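Nucleoside diphosphate kinase (Aquifex aeolicus, PDB 3ZTP) catalyses transfer of the ATP gamma phosphate to nucleoside diphosphates, probably by a ping-pong mechanism through a phosphorylated active-site intermediate. Local coordinates at residues E96-R99 / N104-R107; M15-L20 / F110-G115; T6-K11 / K84-I89; K22-F27 / F32-L37. All coordinates share one frame; numbering follows the deposited sequence.

How the contacts relate
The chain opens contact 3 on strand 3-10 and contact 2 on the end of helix 12-17, then runs into helix 20-29 and strand 33-40, where contact 4 closes a short loop nested inside both. Helix 82-90 closes contact 3 by returning to the first strand. Contact 1 then closes another short loop, between helices 95-101 and 106-110. The loop segment 110-115 finally completes contact 2, which encloses contact 1 and crosses contact 3. Contacts 3 and 4 lay helices 82-90 and 20-29 on the central sheet and meet through Ile8, Phe27, Phe32 and Ile89. Contacts 1 and 2 hold the long segment before strand 119-121, joined by Arg99, which bonds Gly111.

Contact 1: residues E96-R99 / N104-R107; sequences EEAR and NSIR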
loop_
_atom_site.group_PDB
_atom_site.type_symbol
_atom_site.label_atom_id
_atom_site.label_comp_id
_atom_site.label_asym_id
_atom_site.label_seq_id
_atom_site.Cartn_x
_atom_site.Cartn_y
_atom_site.Cartn_z
ATOM N N GLU A 96 -24.338 -24.224 -8.487
ATOM C CA GLU A 96 -25.607 -24.899 -8.726
ATOM C C GLU A 96 -25.896 -25.864 -7.606
ATOM O O GLU A 96 -27.034 -25.951 -7.153
ATOM C CB GLU A 96 -25.598 -25.666 -10.051
ATOM C CG GLU A 96 -25.818 -24.775 -11.216
ATOM C CD GLU A 96 -27.237 -24.265 -11.264
ATOM O OE1 GLU A 96 -28.174 -25.075 -11.355
ATOM O OE2 GLU A 96 -27.422 -23.043 -11.202
ATOM N N GLU A 97 -24.890 -26.613 -7.183
ATOM C CA GLU A 97 -25.061 -27.496 -6.038
ATOM C C GLU A 97 -25.354 -26.668 -4.779
ATOM O O GLU A 97 -26.148 -27.068 -3.936
ATOM C CB GLU A 97 -23.828 -28.373 -5.838
ATOM C CG GLU A 97 -23.937 -29.350 -4.671
ATOM C CD GLU A 97 -24.947 -30.462 -4.903
ATOM O OE1 GLU A 97 -25.501 -30.557 -6.018
ATOM O OE2 GLU A 97 -25.186 -31.249 -3.963
ATOM N N ALA A 98 -24.732 -25.500 -4.647
ATOM C CA ALA A 98 -25.026 -24.638 -3.502
ATOM C C ALA A 98 -26.508 -24.248 -3.468
ATOM O O ALA A 98 -27.129 -24.208 -2.395
ATOM C CB ALA A 98 -24.155 -23.400 -3.545
ATOM N N ARG A 99 -27.090 -23.927 -4.619
ATOM C CA ARG A 99 -28.516 -23.579 -4.646
ATOM C C ARG A 99 -29.416 -24.735 -4.220
ATOM O O ARG A 99 -30.501 -24.504 -3.680
ATOM C CB ARG A 99 -28.940 -23.070 -6.030
ATOM C CG ARG A 99 -28.577 -21.602 -6.247
ATOM C CD ARG A 99 -28.948 -21.046 -7.608
ATOM N NE ARG A 99 -27.980 -21.342 -8.663
ATOM C CZ ARG A 99 -26.831 -20.698 -8.821
ATOM N NH1 ARG A 99 -26.496 -19.743 -7.970
ATOM N NH2 ARG A 99 -26.020 -21.029 -9.817
ATOM N N ASN A 104 -29.128 -19.950 0.916
ATOM C CA ASN A 104 -28.694 -18.638 1.353
ATOM C C ASN A 104 -27.182 -18.533 1.466
ATOM O O ASN A 104 -26.675 -17.565 2.012
ATOM C CB ASN A 104 -29.337 -18.250 2.700
ATOM C CG ASN A 104 -29.304 -16.767 2.961
ATOM O OD1 ASN A 104 -29.395 -15.958 2.038
ATOM N ND2 ASN A 104 -29.061 -16.399 4.213
ATOM N N SER A 105 -26.451 -19.507 0.940
ATOM C CA SER A 105 -25.004 -19.395 0.906
ATOM C C SER A 105 -24.564 -18.351 -0.099
ATOM O O SER A 105 -25.285 -18.006 -1.028
ATOM C CB SER A 105 -24.367 -20.734 0.601
ATOM O OG SER A 105 -24.665 -21.204 -0.707
ATOM N N ILE A 106 -23.353 -17.842 0.073
ATOM C CA ILE A 106 -22.864 -16.820 -0.839
ATOM C C ILE A 106 -22.883 -17.341 -2.282
ATOM O O ILE A 106 -23.287 -16.627 -3.196
ATOM C CB ILE A 106 -21.438 -16.341 -0.463
ATOM C CG1 ILE A 106 -21.380 -15.751 0.951
ATOM C CG2 ILE A 106 -20.925 -15.369 -1.498
ATOM C CD1 ILE A 106 -22.297 -14.599 1.169
ATOM N N ARG A 107 -22.418 -18.572 -2.503
ATOM C CA ARG A 107 -22.349 -19.100 -3.865
ATOM C C ARG A 107 -23.724 -19.362 -4.439
ATOM O O ARG A 107 -23.964 -19.155 -5.627
ATOM C CB ARG A 107 -21.431 -20.328 -3.951
ATOM C CG ARG A 107 -19.988 -19.908 -3.722
ATOM C CD ARG A 107 -19.046 -21.038 -3.659
ATOM N NE ARG A 107 -17.670 -20.594 -3.671
ATOM C CZ ARG A 107 -16.677 -21.292 -3.154
ATOM N NH1 ARG A 107 -16.904 -22.420 -2.519
ATOM N NH2 ARG A 107 -15.434 -20.871 -3.264
#
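Van der Waals contact is made by Ala98, whose CB points from helix 95-101 at the start of helix 106-110: it lies 3.6 Å from Ser105 OG and, in an apolar pair, 4.1 Å from Arg107 CB. Arg99 NH1 comes obliquely to 3.5 Å from Arg107 O. Other polar bonds shape each side. Within 96-99, Arg99 grips Glu96 side-on, NH2 at 2.8 Å and NE at 3.1 Å from the same oxygen, Glu96 OE2. That oxygen lies in the guanidinium plane, and both nitrogens come to it from one face of the carboxylate. The bend at chi3 (-82°) turns the guanidinium so that NH1 can also bond the backbone oxygens of Ala108 and Gly111. With an alanine here, Glu96 would probably lose its ionic mate and the carbonyls of Ala108 and Gly111 a donor, leaving the end of helix 106-110 less firmly tied. Capping is the work of Ser105: at chi1 66° its OG sits at the N-cap, taking the backbone N of Ala108 while also bonding Ala102 O. Arg107 sends an extended chain away from the contact, and its guanidinium bonds the backbone oxygens of Ile119 and Gly91. The two short helices correspond to the Kpn loop of NDP kinases, and Arg107 carries it to the predicted ATP site, close to Asn117 and Thr93.

Contact 2: residues M15-L20 / F110-G115; sequences MEKGAL and FGTDKG
A water bridges Lys17 and Thr112 at the solvent-facing margin of the contact, donating to Thr112 OG1 at 2.8 Å and accepting from Lys17 NZ at 2.9 Å. No direct hydrogen bond joins the two segments. The lysine chain runs straight until chi4 (-73°), where it bends and brings NZ to the water. On the way its methylenes pass alongside, CD 3.4 Å from Phe110 O and CE 3.7 Å from Thr112 OG1. Deeper in, Ala19 makes the apolar half of the contact. Its CB sits over one face of the Phe110 ring, displaced toward the CD1 rim and nearest CD1, CG and CE1, in a CH-pi contact 3.8 Å from the ring centroid and 23° off the normal. The ring also packs on Lys22, Ile23 and Ala118, so it is bounded as well by helix 20-29 and by the loop at Ala118.

Each segment has its own turn. Helix 12-17 ends in a Schellman motif at Gly18, whose positive phi (80°) redirects the chain and places Ala19 against the ring. Beyond Thr112, Asp113 OD1 accepts from Gly115 N at 2.8 Å, forming an Asx turn, and accepts from Lys116 N as well. The contact thus seats the later part of the Kpn loop of NDP kinases, leading to the predicted nucleotide-binding Asn117, against the end of helix 12-17.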
loop_
_atom_site.group_PDB
_atom_site.type_symbol
_atom_site.label_atom_id
_atom_site.label_comp_id
_atom_site.label_asym_id
_atom_site.label_seq_id
_atom_site.Cartn_x
_atom_site.Cartn_y
_atom_site.Cartn_z
ATOM N N MET A 15 -18.282 -9.098 -8.353
ATOM C CA MET A 15 -18.020 -7.669 -8.465
ATOM C C MET A 15 -18.918 -7.064 -9.531
ATOM O O MET A 15 -19.615 -6.082 -9.275
ATOM C CB MET A 15 -16.542 -7.416 -8.771
ATOM C CG MET A 15 -15.646 -7.857 -7.644
ATOM S SD MET A 15 -15.759 -6.817 -6.165
ATOM C CE MET A 15 -14.776 -5.477 -6.878
ATOM N N GLU A 16 -18.961 -7.687 -10.702
ATOM C CA GLU A 16 -19.739 -7.173 -11.816
ATOM C C GLU A 16 -21.232 -7.263 -11.552
ATOM O O GLU A 16 -21.990 -6.416 -12.046
ATOM C CB GLU A 16 -19.367 -7.923 -13.098
ATOM C CG GLU A 16 -18.000 -7.536 -13.625
ATOM C CD GLU A 16 -17.654 -8.254 -14.912
ATOM O OE1 GLU A 16 -18.584 -8.562 -15.688
ATOM O OE2 GLU A 16 -16.455 -8.515 -15.137
ATOM N N LYS A 17 -21.666 -8.247 -10.758
ATOM C CA LYS A 17 -23.066 -8.405 -10.379
ATOM C C LYS A 17 -23.499 -7.344 -9.342
ATOM O O LYS A 17 -24.688 -7.211 -9.049
ATOM C CB LYS A 17 -23.347 -9.795 -9.794
ATOM C CG LYS A 17 -23.365 -10.949 -10.804
ATOM C CD LYS A 17 -23.743 -12.247 -10.096
ATOM C CE LYS A 17 -24.073 -13.338 -11.073
ATOM N NZ LYS A 17 -25.407 -13.095 -11.710
ATOM N N GLY A 18 -22.544 -6.615 -8.771
ATOM C CA GLY A 18 -22.847 -5.608 -7.754
ATOM C C GLY A 18 -23.083 -6.166 -6.364
ATOM O O GLY A 18 -23.739 -5.525 -5.551
ATOM N N ALA A 19 -22.524 -7.338 -6.071
ATOM C CA ALA A 19 -22.791 -8.033 -4.833
ATOM C C ALA A 19 -21.811 -7.768 -3.700
ATOM O O ALA A 19 -21.996 -8.298 -2.616
ATOM C CB ALA A 19 -22.812 -9.537 -5.113
ATOM N N LEU A 20 -20.803 -6.926 -3.921
ATOM C CA LEU A 20 -19.756 -6.775 -2.912
ATOM C C LEU A 20 -20.288 -6.393 -1.536
ATOM O O LEU A 20 -19.885 -6.940 -0.509
ATOM C CB LEU A 20 -18.775 -5.696 -3.368
ATOM C CG LEU A 20 -17.749 -5.277 -2.316
ATOM C CD1 LEU A 20 -16.814 -6.438 -1.973
ATOM C CD2 LEU A 20 -16.945 -4.049 -2.809
ATOM N N PHE A 110 -25.020 -15.661 -5.271
ATOM C CA PHE A 110 -24.282 -14.786 -6.189
ATOM C C PHE A 110 -23.405 -15.518 -7.199
ATOM O O PHE A 110 -22.861 -14.886 -8.103
ATOM C CB PHE A 110 -23.418 -13.780 -5.384
ATOM C CG PHE A 110 -24.216 -12.959 -4.422
ATOM C CD1 PHE A 110 -25.199 -12.102 -4.885
ATOM C CD2 PHE A 110 -24.039 -13.101 -3.082
ATOM C CE1 PHE A 110 -25.974 -11.353 -3.985
ATOM C CE2 PHE A 110 -24.815 -12.359 -2.170
ATOM C CZ PHE A 110 -25.785 -11.494 -2.646
ATOM N N GLY A 111 -23.219 -16.819 -7.015
ATOM C CA GLY A 111 -22.393 -17.617 -7.900
ATOM C C GLY A 111 -23.143 -18.076 -9.124
ATOM O O GLY A 111 -24.330 -18.402 -9.086
ATOM N N THR A 112 -22.439 -18.122 -10.245
ATOM C CA THR A 112 -22.999 -18.584 -11.512
ATOM C C THR A 112 -22.838 -20.081 -11.703
ATOM O O THR A 112 -23.819 -20.757 -12.000
ATOM C CB THR A 112 -22.336 -17.823 -12.673
ATOM O OG1 THR A 112 -22.579 -16.418 -12.523
ATOM C CG2 THR A 112 -22.874 -18.282 -14.017
ATOM N N ASP A 113 -21.636 -20.598 -11.511
ATOM C CA ASP A 113 -21.348 -21.985 -11.852
ATOM C C ASP A 113 -20.182 -22.461 -10.980
ATOM O O ASP A 113 -19.937 -21.866 -9.907
ATOM C CB ASP A 113 -21.096 -22.104 -13.369
ATOM C CG ASP A 113 -20.046 -21.145 -13.856
ATOM O OD1 ASP A 113 -18.996 -21.087 -13.205
ATOM O OD2 ASP A 113 -20.241 -20.464 -14.881
ATOM N N LYS A 114 -19.460 -23.492 -11.368
ATOM C CA LYS A 114 -18.392 -23.984 -10.488
ATOM C C LYS A 114 -17.085 -23.221 -10.645
ATOM O O LYS A 114 -16.158 -23.399 -9.842
ATOM C CB LYS A 114 -18.171 -25.494 -10.697
ATOM C CG LYS A 114 -17.551 -25.849 -12.029
ATOM C CD LYS A 114 -17.734 -27.344 -12.331
ATOM C CE LYS A 114 -17.032 -28.221 -11.323
ATOM N NZ LYS A 114 -17.043 -29.650 -11.752
ATOM N N GLY A 115 -16.983 -22.400 -11.688
ATOM C CA GLY A 115 -15.803 -21.575 -11.912
ATOM C C GLY A 115 -16.063 -20.131 -11.511
ATOM O O GLY A 115 -15.341 -19.551 -10.688
HETATM O O HOH W 1 -25.146 -15.516 -13.206
#

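Contact 3: residues T6-K11 / K84-I89; sequences TLIIVK and KRVREI. With SO4 (sulfate ion), chain D.
Helix 82-90 packs on one face of the central antiparallel sheet, and between 6-11 and 84-89 the contact rests on Val86, which meets Thr6 and Ile8 of strand 3-10. These two residues, two apart in the strand, turn to the helix, while Leu7 between them points off the other way. Thr6 and Val86 reach toward each other tip to tip, with Thr6 CG2 3.7 Å from Val86 CG2. The threonine torsion (chi1 -171°) sets that methyl between the backbone N and the carbonyl carbon, leaving it directed at the valine. Ile8 comes across at about a right angle, its CG2 3.7 Å from Val86 CG1, so Thr6 lies nearest CG2 of the valine and Ile8 nearest CG1. Phe27, Leu77 and Ala121 also touch Val86, closing it into the core.

Beyond the strand, Lys11, at the N-cap of helix 12-17, extends beyond CG to a sulfate, with NZ at 2.9 Å from O1 and 3.0 Å from O4, both bonds weak. NZ also bonds Asn117 OD1, and the sulfate is held in addition by Tyr51 OH and His120 ND1. A methionine here, lacking the charge, would probably leave the anion less well held and Asn117 OD1 without this donor. His120 is the predicted phosphohistidine and Lys11 a predicted ATP ligand, so the sulfate they share probably marks a phosphate position in the NDP kinase active site, on the ferredoxin-like alpha+beta fold.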
loop_
_atom_site.group_PDB
_atom_site.type_symbol
_atom_site.label_atom_id
_atom_site.label_comp_id
_atom_site.label_asym_id
_atom_site.label_seq_id
_atom_site.Cartn_x
_atom_site.Cartn_y
_atom_site.Cartn_z
ATOM N N THR A 6 -9.109 -15.853 8.283
ATOM C CA THR A 6 -9.191 -16.467 6.972
ATOM C C THR A 6 -9.264 -15.364 5.939
ATOM O O THR A 6 -9.623 -14.228 6.259
ATOM C CB THR A 6 -10.388 -17.439 6.878
ATOM O OG1 THR A 6 -10.254 -18.139 5.652
ATOM C CG2 THR A 6 -11.743 -16.725 6.895
ATOM N N LEU A 7 -8.900 -15.673 4.703
ATOM C CA LEU A 7 -8.956 -14.693 3.619
ATOM C C LEU A 7 -10.145 -14.996 2.732
ATOM O O LEU A 7 -10.314 -16.146 2.311
ATOM C CB LEU A 7 -7.683 -14.757 2.784
ATOM C CG LEU A 7 -7.635 -13.657 1.710
ATOM C CD1 LEU A 7 -7.179 -12.330 2.277
ATOM C CD2 LEU A 7 -6.810 -14.051 0.498
ATOM N N ILE A 8 -10.933 -13.971 2.404
ATOM C CA ILE A 8 -11.886 -14.079 1.305
ATOM C C ILE A 8 -11.477 -13.159 0.171
ATOM O O ILE A 8 -10.876 -12.095 0.382
ATOM C CB ILE A 8 -13.351 -13.802 1.710
ATOM C CG1 ILE A 8 -13.522 -12.397 2.313
ATOM C CG2 ILE A 8 -13.838 -14.877 2.657
ATOM C CD1 ILE A 8 -14.971 -11.916 2.384
ATOM N N ILE A 9 -11.797 -13.579 -1.052
ATOM C CA ILE A 9 -11.684 -12.690 -2.223
ATOM C C ILE A 9 -13.011 -12.724 -2.956
ATOM O O ILE A 9 -13.470 -13.799 -3.350
ATOM C CB ILE A 9 -10.565 -13.087 -3.194
ATOM C CG1 ILE A 9 -9.246 -13.203 -2.438
ATOM C CG2 ILE A 9 -10.477 -12.043 -4.284
ATOM C CD1 ILE A 9 -8.092 -13.716 -3.317
ATOM N N VAL A 10 -13.602 -11.547 -3.150
ATOM C CA VAL A 10 -14.810 -11.409 -3.970
ATOM C C VAL A 10 -14.347 -11.330 -5.408
ATOM O O VAL A 10 -13.561 -10.434 -5.765
ATOM C CB VAL A 10 -15.627 -10.190 -3.548
ATOM C CG1 VAL A 10 -16.855 -10.001 -4.439
ATOM C CG2 VAL A 10 -16.025 -10.319 -2.079
ATOM N N LYS A 11 -14.771 -12.293 -6.211
ATOM C CA LYS A 11 -14.236 -12.508 -7.546
ATOM C C LYS A 11 -14.911 -11.583 -8.557
ATOM O O LYS A 11 -15.936 -10.949 -8.277
ATOM C CB LYS A 11 -14.404 -13.975 -7.945
ATOM C CG LYS A 11 -13.743 -14.957 -7.018
ATOM C CD LYS A 11 -13.869 -16.397 -7.511
ATOM C CE LYS A 11 -13.039 -17.382 -6.722
ATOM N NZ LYS A 11 -13.251 -18.777 -7.136
ATOM N N LYS A 84 -13.546 -22.748 8.979
ATOM C CA LYS A 84 -14.651 -23.650 8.683
ATOM C C LYS A 84 -15.981 -22.894 8.536
ATOM O O LYS A 84 -16.786 -23.200 7.668
ATOM C CB LYS A 84 -14.770 -24.723 9.764
ATOM C CG LYS A 84 -15.995 -25.612 9.659
ATOM C CD LYS A 84 -16.040 -26.582 10.838
ATOM C CE LYS A 84 -17.236 -27.515 10.774
ATOM N NZ LYS A 84 -17.253 -28.457 11.927
ATOM N N ARG A 85 -16.223 -21.918 9.395
ATOM C CA ARG A 85 -17.508 -21.235 9.364
ATOM C C ARG A 85 -17.661 -20.440 8.074
ATOM O O ARG A 85 -18.735 -20.417 7.472
ATOM C CB ARG A 85 -17.694 -20.336 10.580
ATOM C CG ARG A 85 -18.013 -21.075 11.868
ATOM C CD ARG A 85 -17.969 -20.157 13.100
ATOM N NE ARG A 85 -18.955 -19.084 13.014
ATOM C CZ ARG A 85 -18.807 -17.869 13.546
ATOM N NH1 ARG A 85 -17.713 -17.533 14.215
ATOM N NH2 ARG A 85 -19.764 -16.970 13.401
ATOM N N VAL A 86 -16.602 -19.778 7.629
ATOM C CA VAL A 86 -16.653 -19.040 6.380
ATOM C C VAL A 86 -16.898 -19.998 5.206
ATOM O O VAL A 86 -17.702 -19.684 4.303
ATOM C CB VAL A 86 -15.394 -18.152 6.206
ATOM C CG1 VAL A 86 -15.240 -17.618 4.780
ATOM C CG2 VAL A 86 -15.464 -16.996 7.199
ATOM N N ARG A 87 -16.304 -21.186 5.224
ATOM C CA ARG A 87 -16.574 -22.133 4.141
ATOM C C ARG A 87 -18.018 -22.654 4.151
ATOM O O ARG A 87 -18.582 -22.957 3.088
ATOM C CB ARG A 87 -15.547 -23.259 4.146
ATOM C CG ARG A 87 -14.161 -22.773 3.715
ATOM C CD ARG A 87 -13.095 -23.851 3.880
ATOM N NE ARG A 87 -13.361 -25.003 3.026
ATOM C CZ ARG A 87 -14.140 -26.029 3.362
ATOM N NH1 ARG A 87 -14.746 -26.059 4.543
ATOM N NH2 ARG A 87 -14.318 -27.030 2.512
ATOM N N GLU A 88 -18.636 -22.713 5.327
ATOM C CA GLU A 88 -20.054 -23.097 5.438
ATOM C C GLU A 88 -20.969 -21.987 4.913
ATOM O O GLU A 88 -22.015 -22.230 4.314
ATOM C CB GLU A 88 -20.389 -23.383 6.903
ATOM C CG GLU A 88 -19.835 -24.700 7.418
ATOM C CD GLU A 88 -20.036 -24.897 8.912
ATOM O OE1 GLU A 88 -20.489 -23.956 9.600
ATOM O OE2 GLU A 88 -19.727 -26.003 9.394
ATOM N N ILE A 89 -20.585 -20.749 5.168
ATOM C CA ILE A 89 -21.347 -19.613 4.695
ATOM C C ILE A 89 -21.265 -19.467 3.177
ATOM O O ILE A 89 -22.251 -19.082 2.538
ATOM C CB ILE A 89 -20.864 -18.340 5.402
ATOM C CG1 ILE A 89 -21.260 -18.364 6.880
ATOM C CG2 ILE A 89 -21.411 -17.062 4.733
ATOM C CD1 ILE A 89 -20.415 -17.454 7.762
HETATM S S SO4 D . -10.958 -20.422 -5.568
HETATM O O1 SO4 D . -12.288 -20.471 -4.971
HETATM O O2 SO4 D . -10.005 -21.066 -4.666
HETATM O O3 SO4 D . -10.889 -21.166 -6.823
HETATM O O4 SO4 D . -10.590 -19.062 -5.852
#

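Contact 4: residues K22-F27 / F32-L37; sequences KILDRF and FQIKAL
Two phenylalanine rings meet at their rims, Phe32 CD2 lying 4.2 Å from Phe27 CD1 and near the plane of the Phe27 ring, with the two planes about 60° apart. The edge of the Phe32 ring also faces the main chain: Phe27 O comes near its plane, 3.4 Å from Phe32 CD2. That same oxygen accepts from Phe32 N at 3.2 Å, the N-H pointing at it at 159°, so backbone and ring both close on one carbonyl. Ile8 and Ile89 pack on Phe27, and Arg85 and Ile89 on Phe32. The bond ties the last turn of helix 20-29 to the residue just before strand 33-40, the helix-to-strand turn of the first beta-alpha-beta half in this ferredoxin-like fold. Farther along, Leu24 spreads its two methyls over the strand: CD1 reaches Leu37 CD1 tip to tip at 4.2 Å, while CD2 lies 4.4 Å from Ile34 CD1. Leu37 CG, anti to the backbone N (chi1 -179°), carries CD1 to Leu24. This apolar patch continues across the subunit boundary, where Leu24 packs on Leu24 of the second subunit and both Ile34 and Leu37 pack on its Met39.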
loop_
_atom_site.group_PDB
_atom_site.type_symbol
_atom_site.label_atom_id
_atom_site.label_comp_id
_atom_site.label_asym_id
_atom_site.label_seq_id
_atom_site.Cartn_x
_atom_site.Cartn_y
_atom_site.Cartn_z
ATOM N N LYS A 22 -23.362 -6.650 -0.257
ATOM C CA LYS A 22 -24.189 -7.696 0.323
ATOM C C LYS A 22 -23.320 -8.822 0.889
ATOM O O LYS A 22 -23.607 -9.376 1.951
ATOM C CB LYS A 22 -25.153 -8.262 -0.714
ATOM C CG LYS A 22 -26.195 -7.259 -1.182
ATOM C CD LYS A 22 -27.206 -7.929 -2.101
ATOM C CE LYS A 22 -28.317 -6.966 -2.578
ATOM N NZ LYS A 22 -27.806 -5.985 -3.563
ATOM N N ILE A 23 -22.230 -9.149 0.204
ATOM C CA ILE A 23 -21.344 -10.197 0.681
ATOM C C ILE A 23 -20.637 -9.767 1.971
ATOM O O ILE A 23 -20.591 -10.519 2.943
ATOM C CB ILE A 23 -20.366 -10.592 -0.413
ATOM C CG1 ILE A 23 -21.125 -11.302 -1.531
ATOM C CG2 ILE A 23 -19.271 -11.484 0.141
ATOM C CD1 ILE A 23 -20.290 -11.554 -2.782
ATOM N N LEU A 24 -20.083 -8.550 2.000
ATOM C CA LEU A 24 -19.453 -8.072 3.219
ATOM C C LEU A 24 -20.449 -8.011 4.365
ATOM O O LEU A 24 -20.129 -8.408 5.492
ATOM C CB LEU A 24 -18.780 -6.714 3.013
ATOM C CG LEU A 24 -17.605 -6.738 2.049
ATOM C CD1 LEU A 24 -17.063 -5.333 1.871
ATOM C CD2 LEU A 24 -16.478 -7.678 2.536
ATOM N N ASP A 25 -21.664 -7.523 4.096
ATOM C CA ASP A 25 -22.704 -7.439 5.110
ATOM C C ASP A 25 -22.939 -8.812 5.735
ATOM O O ASP A 25 -23.059 -8.955 6.955
ATOM C CB ASP A 25 -24.011 -6.895 4.510
ATOM C CG ASP A 25 -25.085 -6.710 5.546
ATOM O OD1 ASP A 25 -24.830 -6.143 6.603
ATOM O OD2 ASP A 25 -26.218 -7.179 5.306
ATOM N N ARG A 26 -23.021 -9.847 4.900
ATOM C CA ARG A 26 -23.278 -11.162 5.422
ATOM C C ARG A 26 -22.210 -11.587 6.438
ATOM O O ARG A 26 -22.508 -12.099 7.513
ATOM C CB ARG A 26 -23.337 -12.184 4.292
ATOM C CG ARG A 26 -23.473 -13.635 4.762
ATOM C CD ARG A 26 -24.775 -13.868 5.591
ATOM N NE ARG A 26 -24.997 -15.303 5.729
ATOM C CZ ARG A 26 -25.439 -16.072 4.743
ATOM N NH1 ARG A 26 -25.844 -15.525 3.607
ATOM N NH2 ARG A 26 -25.530 -17.363 4.925
ATOM N N PHE A 27 -20.938 -11.390 6.099
ATOM C CA PHE A 27 -19.893 -11.817 7.023
ATOM C C PHE A 27 -19.886 -11.002 8.307
ATOM O O PHE A 27 -19.616 -11.521 9.359
ATOM C CB PHE A 27 -18.519 -11.818 6.339
ATOM C CG PHE A 27 -18.386 -12.926 5.331
ATOM C CD1 PHE A 27 -18.355 -14.230 5.755
ATOM C CD2 PHE A 27 -18.357 -12.662 3.988
ATOM C CE1 PHE A 27 -18.272 -15.276 4.846
ATOM C CE2 PHE A 27 -18.257 -13.686 3.087
ATOM C CZ PHE A 27 -18.214 -14.991 3.514
ATOM N N PHE A 32 -18.159 -11.918 12.157
ATOM C CA PHE A 32 -16.725 -11.808 11.890
ATOM C C PHE A 32 -16.273 -10.364 11.944
ATOM O O PHE A 32 -16.992 -9.434 11.564
ATOM C CB PHE A 32 -16.388 -12.421 10.526
ATOM C CG PHE A 32 -16.657 -13.869 10.497
ATOM C CD1 PHE A 32 -15.818 -14.725 11.201
ATOM C CD2 PHE A 32 -17.814 -14.382 9.930
ATOM C CE1 PHE A 32 -16.079 -16.069 11.278
ATOM C CE2 PHE A 32 -18.073 -15.733 10.006
ATOM C CZ PHE A 32 -17.211 -16.574 10.683
ATOM N N GLN A 33 -15.061 -10.189 12.428
ATOM C CA GLN A 33 -14.376 -8.909 12.381
ATOM C C GLN A 33 -13.600 -8.811 11.082
ATOM O O GLN A 33 -12.816 -9.724 10.771
ATOM C CB GLN A 33 -13.398 -8.810 13.551
ATOM C CG GLN A 33 -14.072 -8.734 14.924
ATOM C CD GLN A 33 -14.973 -7.521 15.058
ATOM O OE1 GLN A 33 -14.538 -6.390 14.852
ATOM N NE2 GLN A 33 -16.248 -7.752 15.385
ATOM N N ILE A 34 -13.818 -7.743 10.328
ATOM C CA ILE A 34 -13.003 -7.471 9.143
ATOM C C ILE A 34 -11.730 -6.789 9.632
ATOM O O ILE A 34 -11.777 -5.689 10.173
ATOM C CB ILE A 34 -13.720 -6.608 8.100
ATOM C CG1 ILE A 34 -14.981 -7.334 7.623
ATOM C CG2 ILE A 34 -12.799 -6.295 6.952
ATOM C CD1 ILE A 34 -15.881 -6.503 6.719
ATOM N N LYS A 35 -10.602 -7.478 9.469
ATOM C CA LYS A 35 -9.293 -6.989 9.928
ATOM C C LYS A 35 -8.480 -6.307 8.836
ATOM O O LYS A 35 -7.487 -5.623 9.125
ATOM C CB LYS A 35 -8.487 -8.130 10.527
ATOM C CG LYS A 35 -9.126 -8.791 11.745
ATOM C CD LYS A 35 -9.247 -7.855 12.889
ATOM C CE LYS A 35 -7.882 -7.345 13.316
ATOM N NZ LYS A 35 -7.966 -6.463 14.524
ATOM N N ALA A 36 -8.827 -6.550 7.582
ATOM C CA ALA A 36 -8.160 -5.884 6.467
ATOM C C ALA A 36 -9.102 -5.968 5.280
ATOM O O ALA A 36 -9.923 -6.898 5.174
ATOM C CB ALA A 36 -6.815 -6.550 6.137
ATOM N N LEU A 37 -9.007 -5.003 4.391
ATOM C CA LEU A 37 -9.907 -4.918 3.248
ATOM C C LEU A 37 -9.283 -4.073 2.196
ATOM O O LEU A 37 -8.824 -2.974 2.494
ATOM C CB LEU A 37 -11.247 -4.280 3.694
ATOM C CG LEU A 37 -12.324 -4.133 2.629
ATOM C CD1 LEU A 37 -12.928 -5.421 2.274
ATOM C CD2 LEU A 37 -13.401 -3.185 3.128
#